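Local coordinates for protein putative hydrolase (Burkholderia cenocepacia, PDB 4X00) that is probably a hydrolase of the alpha/beta-hydrolase fold, thought to act as an aryl esterase, at residues K52-D56 with R268-D272; V134-G138 with G258-F262. One frame throughout, in Å; residues are numbered along the deposited sequence.

Overall arrangement
Both contacts are buried, but at different depths: the centre of contact 1 lies about 15 Å from the centre of the chain, and that of contact 2 about 8 Å. Contact 1 joins helix 51-54 and the residues just after it to helix 266-280 by three hydrogen bonds from or to Asn-270. Contact 2 sets the end of the inner strand 132-136 against the turn entering helix 261-264, by packing alone, beside a probable active site. Helices 261-264 and 266-280 follow one another in the chain, and the contacts, with centres about 13 Å apart, touch directly. Gln-53 NE2 lies 3.0 Å from Phe-262 O, a probable hydrogen bond, while Phe-269 CE1 packs 3.7 Å from Val-136 CG2.

Contact 1 (K52-D56 with R268-D272). With EDO (1,2-ethanediol), chain H.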
loop_
_atom_site.group_PDB
_atom_site.type_symbol
_atom_site.label_atom_id
_atom_site.label_comp_id
_atom_site.label_asym_id
_atom_site.label_seq_id
_atom_site.Cartn_x
_atom_site.Cartn_y
_atom_site.Cartn_z
ATOM N N LYS A 52 -12.884 -2.586 5.064
ATOM C CA LYS A 52 -13.952 -3.174 4.252
ATOM C C LYS A 52 -13.546 -4.501 3.634
ATOM O O LYS A 52 -14.405 -5.272 3.172
ATOM C CB LYS A 52 -14.398 -2.206 3.160
ATOM C CG LYS A 52 -14.971 -0.917 3.729
ATOM C CD LYS A 52 -15.629 -0.122 2.658
ATOM C CE LYS A 52 -16.030 1.247 3.164
ATOM N NZ LYS A 52 -16.589 2.023 2.040
ATOM N N GLN A 53 -12.248 -4.775 3.596
ATOM C CA GLN A 53 -11.762 -6.100 3.180
ATOM C C GLN A 53 -11.831 -7.048 4.382
ATOM O O GLN A 53 -12.362 -8.167 4.276
ATOM C CB GLN A 53 -10.331 -6.027 2.627
ATOM C CG GLN A 53 -10.245 -5.363 1.247
ATOM C CD GLN A 53 -10.741 -3.926 1.219
ATOM O OE1 GLN A 53 -10.152 -3.059 1.884
ATOM N NE2 GLN A 53 -11.803 -3.644 0.441
ATOM N N LEU A 54 -11.312 -6.619 5.528
ATOM C CA LEU A 54 -11.285 -7.507 6.693
ATOM C C LEU A 54 -12.661 -7.883 7.215
ATOM O O LEU A 54 -12.825 -8.945 7.811
ATOM C CB LEU A 54 -10.502 -6.863 7.835
ATOM C CG LEU A 54 -9.129 -6.350 7.445
ATOM C CD1 LEU A 54 -8.510 -5.592 8.606
ATOM C CD2 LEU A 54 -8.258 -7.539 7.002
ATOM N N GLN A 55 -13.639 -7.015 7.011
ATOM C CA GLN A 55 -14.992 -7.275 7.496
ATOM C C GLN A 55 -15.874 -8.084 6.558
ATOM O O GLN A 55 -16.986 -8.429 6.921
ATOM C CB GLN A 55 -15.698 -5.945 7.794
ATOM C CG GLN A 55 -15.090 -5.163 8.955
ATOM C CD GLN A 55 -15.569 -3.711 8.995
ATOM O OE1 GLN A 55 -16.354 -3.275 8.144
ATOM N NE2 GLN A 55 -15.090 -2.956 9.985
ATOM N N ASP A 56 -15.399 -8.376 5.351
ATOM C CA ASP A 56 -16.222 -9.067 4.363
ATOM C C ASP A 56 -16.241 -10.567 4.633
ATOM O O ASP A 56 -15.204 -11.204 4.569
ATOM C CB ASP A 56 -15.688 -8.773 2.964
ATOM C CG ASP A 56 -16.636 -9.240 1.868
ATOM O OD1 ASP A 56 -17.444 -10.142 2.125
ATOM O OD2 ASP A 56 -16.559 -8.736 0.736
ATOM N N ARG A 268 -16.936 -4.566 -5.443
ATOM C CA ARG A 268 -16.195 -4.871 -6.658
ATOM C C ARG A 268 -14.739 -5.223 -6.353
ATOM O O ARG A 268 -14.206 -6.223 -6.859
ATOM C CB ARG A 268 -16.277 -3.683 -7.618
ATOM C CG ARG A 268 -15.527 -3.837 -8.907
ATOM C CD ARG A 268 -15.626 -2.554 -9.708
ATOM N NE ARG A 268 -14.960 -2.640 -10.996
ATOM C CZ ARG A 268 -14.866 -1.611 -11.827
ATOM N NH1 ARG A 268 -15.430 -0.421 -11.496
ATOM N NH2 ARG A 268 -14.261 -1.766 -13.006
ATOM N N PHE A 269 -14.112 -4.441 -5.477
ATOM C CA PHE A 269 -12.719 -4.702 -5.142
ATOM C C PHE A 269 -12.550 -6.079 -4.524
ATOM O O PHE A 269 -11.630 -6.814 -4.885
ATOM C CB PHE A 269 -12.196 -3.617 -4.198
ATOM C CG PHE A 269 -10.743 -3.806 -3.846
ATOM C CD1 PHE A 269 -9.755 -3.310 -4.678
ATOM C CD2 PHE A 269 -10.383 -4.552 -2.736
ATOM C CE1 PHE A 269 -8.414 -3.520 -4.390
ATOM C CE2 PHE A 269 -9.033 -4.760 -2.441
ATOM C CZ PHE A 269 -8.071 -4.277 -3.289
ATOM N N ASN A 270 -13.427 -6.424 -3.584
ATOM C CA ASN A 270 -13.279 -7.696 -2.886
ATOM C C ASN A 270 -13.530 -8.864 -3.821
ATOM O O ASN A 270 -12.925 -9.933 -3.661
ATOM C CB ASN A 270 -14.223 -7.765 -1.693
ATOM C CG ASN A 270 -13.838 -6.787 -0.608
ATOM O OD1 ASN A 270 -12.764 -6.172 -0.670
ATOM N ND2 ASN A 270 -14.682 -6.671 0.410
ATOM N N ARG A 271 -14.454 -8.684 -4.767
ATOM C CA ARG A 271 -14.670 -9.673 -5.821
ATOM C C ARG A 271 -13.400 -9.846 -6.672
ATOM O O ARG A 271 -12.918 -10.966 -6.877
ATOM C CB ARG A 271 -15.851 -9.225 -6.699
ATOM C CG ARG A 271 -16.237 -10.281 -7.737
ATOM C CD ARG A 271 -17.073 -9.651 -8.873
ATOM N NE ARG A 271 -16.223 -8.833 -9.729
ATOM C CZ ARG A 271 -16.561 -7.653 -10.266
ATOM N NH1 ARG A 271 -17.777 -7.141 -10.080
ATOM N NH2 ARG A 271 -15.680 -6.974 -10.990
ATOM N N ASP A 272 -12.842 -8.728 -7.154
ATOM C CA ASP A 272 -11.618 -8.808 -7.950
ATOM C C ASP A 272 -10.467 -9.431 -7.167
ATOM O O ASP A 272 -9.690 -10.217 -7.721
ATOM C CB ASP A 272 -11.229 -7.410 -8.433
ATOM C CG ASP A 272 -12.080 -6.908 -9.582
ATOM O OD1 ASP A 272 -12.783 -7.708 -10.266
ATOM O OD2 ASP A 272 -12.022 -5.692 -9.831
HETATM C C1 EDO H . -13.151 -4.391 -14.179
HETATM O O1 EDO H . -14.586 -4.404 -14.362
HETATM C C2 EDO H . -12.710 -5.154 -12.933
HETATM O O2 EDO H . -13.561 -4.892 -11.813
#
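With CG anti to its carbonyl carbon (chi1 -68°), Asn-270 extends its amide from helix 266-280 toward helix 51-54, where Gln-53, its chain bent at chi2 (60°), brings its own amide nitrogen back to meet it. Three hydrogen bonds follow. Gln-53 NE2 donates to Asn-270 OD1 over 2.9 Å; the acceptor lies in the Gln-53 amide plane, although the two amides stand 77° apart. Asn-270 ND2 then donates twice, to Lys-52 O at 3.1 Å and to Asp-56 OD2 at 2.8 Å. The backbone oxygen is approached from above its carbonyl plane, whereas the carboxylate offers its anti lone pair. Both ends of the buried Asn-270 amide are thus engaged, which should fix its rotation and settle which end is nitrogen. Asp-56 OD1 accepts from Arg-58 N, so the carboxylate that receives Asn-270 ND2 is itself positioned.

The Gln-53 side chain crosses that of Phe-269 at about a right angle, with NE2 3.6 Å from CD2 of the ring. Leu-59 touches both Gln-53 and Asn-270. Elsewhere on helix 266-280, a 1,2-ethanediol, probably from the crystallisation liquor, takes a bond on O2 from Arg-268 NE (2.8 Å) and gives one from that oxygen to Asp-272 OD2 (2.6 Å). Arg-271 NH2 forms a salt bridge with Asp-272 OD1 at 3.1 Å.

Helix 51-54 sits in the crossover between the neighbouring parallel strands 36-40 and 63-67, and helix 266-280 comes after strand 250-254 and the short helix 261-264; their pairing is consistent with that of the first and last canonical helices, which share one face of the sheet in the alpha/beta-hydrolase fold.

Contact 2 (V134-G138 with G258-F262); sequences VYVDG and GHAPF
Pro-261 meets both Val-136 and Asp-137 with its ring atoms CG and CD, and the contact is tightest at the aspartate. Asp-137 OD1 comes to 2.9 Å from Pro-261 CD and 3.1 Å from CG, a close approach of carboxylate oxygen to ring carbons. In Val-136 the torsion that sets CG1 anti to the backbone N (chi1 -173°) carries this methyl toward Pro-261 CG, at 3.7 Å, and toward the edge of the Phe-262 ring, where CD1 lies 3.9 Å away. Phe-269 of helix 266-280 also packs on Phe-262. Asp-137 CB rests 3.4 Å from His-259 O, while the polar needs of the carboxylate are met outside the two segments, OD2 accepting from Gly-227 N.

This strand end and the histidine-bearing loop lie at the C-terminal ends of the parallel strands, where the alpha/beta-hydrolase fold carries its catalytic loops. His-259 ND1 bonds to Asp-230 OD2, and together with Ser-112 on a probable nucleophile elbow these residues probably make up a Ser-His-Asp triad, consistent with an esterase.

Toward this site nothing matches the short approaches of Asp-137 OD1 to Pro-261. The imidazole meets Asp-137 at ordinary packing distances, CE1 to O at 3.7 Å and ND1 to CB at 3.8 Å, and a bound glycerol, probably from the crystallisation liquor, lies about 4 Å from the His-259 side chain.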
loop_
_atom_site.group_PDB
_atom_site.type_symbol
_atom_site.label_atom_id
_atom_site.label_comp_id
_atom_site.label_asym_id
_atom_site.label_seq_id
_atom_site.Cartn_x
_atom_site.Cartn_y
_atom_site.Cartn_z
ATOM N N VAL A 134 -1.099 -7.626 -6.093
ATOM C CA VAL A 134 -2.043 -6.655 -6.599
ATOM C C VAL A 134 -1.544 -5.256 -6.228
ATOM O O VAL A 134 -1.348 -4.964 -5.036
ATOM C CB VAL A 134 -3.441 -6.860 -6.004
ATOM C CG1 VAL A 134 -4.426 -5.852 -6.612
ATOM C CG2 VAL A 134 -3.924 -8.313 -6.228
ATOM N N TYR A 135 -1.302 -4.415 -7.228
ATOM C CA TYR A 135 -0.968 -3.008 -7.007
ATOM C C TYR A 135 -2.281 -2.253 -7.081
ATOM O O TYR A 135 -2.932 -2.250 -8.130
ATOM C CB TYR A 135 -0.020 -2.459 -8.060
ATOM C CG TYR A 135 1.424 -2.863 -7.910
ATOM C CD1 TYR A 135 1.825 -4.209 -7.861
ATOM C CD2 TYR A 135 2.432 -1.889 -7.876
ATOM C CE1 TYR A 135 3.172 -4.556 -7.731
ATOM C CE2 TYR A 135 3.770 -2.249 -7.749
ATOM C CZ TYR A 135 4.130 -3.568 -7.679
ATOM O OH TYR A 135 5.449 -3.898 -7.562
ATOM N N VAL A 136 -2.685 -1.640 -5.986
ATOM C CA VAL A 136 -3.927 -0.896 -5.960
ATOM C C VAL A 136 -3.598 0.583 -6.009
ATOM O O VAL A 136 -3.089 1.147 -5.029
ATOM C CB VAL A 136 -4.730 -1.215 -4.711
ATOM C CG1 VAL A 136 -6.112 -0.539 -4.844
ATOM C CG2 VAL A 136 -4.794 -2.734 -4.488
ATOM N N ASP A 137 -3.822 1.218 -7.157
ATOM C CA ASP A 137 -3.382 2.608 -7.325
ATOM C C ASP A 137 -1.949 2.760 -6.856
ATOM O O ASP A 137 -1.575 3.743 -6.209
ATOM C CB ASP A 137 -4.341 3.561 -6.609
ATOM C CG ASP A 137 -5.664 3.613 -7.332
ATOM O OD1 ASP A 137 -6.444 2.665 -7.118
ATOM O OD2 ASP A 137 -5.877 4.508 -8.203
ATOM N N GLY A 138 -1.139 1.765 -7.197
ATOM C CA GLY A 138 0.233 1.726 -6.754
ATOM C C GLY A 138 1.121 2.782 -7.362
ATOM O O GLY A 138 1.017 3.150 -8.558
ATOM N N GLY A 258 -11.545 7.029 -7.400
ATOM C CA GLY A 258 -10.260 7.713 -7.322
ATOM C C GLY A 258 -9.184 6.807 -6.746
ATOM O O GLY A 258 -9.110 5.620 -7.094
ATOM N N HIS A 259 -8.337 7.380 -5.887
ATOM C CA HIS A 259 -7.121 6.735 -5.430
ATOM C C HIS A 259 -7.342 5.542 -4.491
ATOM O O HIS A 259 -6.422 4.765 -4.270
ATOM C CB HIS A 259 -6.296 7.832 -4.739
ATOM C CG HIS A 259 -4.920 7.435 -4.287
ATOM N ND1 HIS A 259 -3.933 7.006 -5.159
ATOM C CD2 HIS A 259 -4.339 7.518 -3.060
ATOM C CE1 HIS A 259 -2.819 6.792 -4.473
ATOM N NE2 HIS A 259 -3.041 7.099 -3.202
ATOM N N ALA A 260 -8.553 5.380 -3.949
ATOM C CA ALA A 260 -8.813 4.360 -2.947
ATOM C C ALA A 260 -10.018 3.459 -3.316
ATOM O O ALA A 260 -11.007 3.389 -2.587
ATOM C CB ALA A 260 -9.048 5.020 -1.581
ATOM N N PRO A 261 -9.918 2.705 -4.427
ATOM C CA PRO A 261 -11.052 1.884 -4.881
ATOM C C PRO A 261 -11.479 0.803 -3.885
ATOM O O PRO A 261 -12.626 0.365 -3.948
ATOM C CB PRO A 261 -10.533 1.252 -6.198
ATOM C CG PRO A 261 -9.040 1.335 -6.106
ATOM C CD PRO A 261 -8.787 2.641 -5.357
ATOM N N PHE A 262 -10.578 0.328 -3.035
ATOM C CA PHE A 262 -10.919 -0.682 -2.033
ATOM C C PHE A 262 -11.902 -0.120 -0.988
ATOM O O PHE A 262 -12.619 -0.899 -0.326
ATOM C CB PHE A 262 -9.644 -1.210 -1.346
ATOM C CG PHE A 262 -8.792 -0.102 -0.764
ATOM C CD1 PHE A 262 -7.869 0.590 -1.554
ATOM C CD2 PHE A 262 -8.989 0.288 0.567
ATOM C CE1 PHE A 262 -7.124 1.643 -1.018
ATOM C CE2 PHE A 262 -8.263 1.340 1.108
ATOM C CZ PHE A 262 -7.329 2.022 0.308
#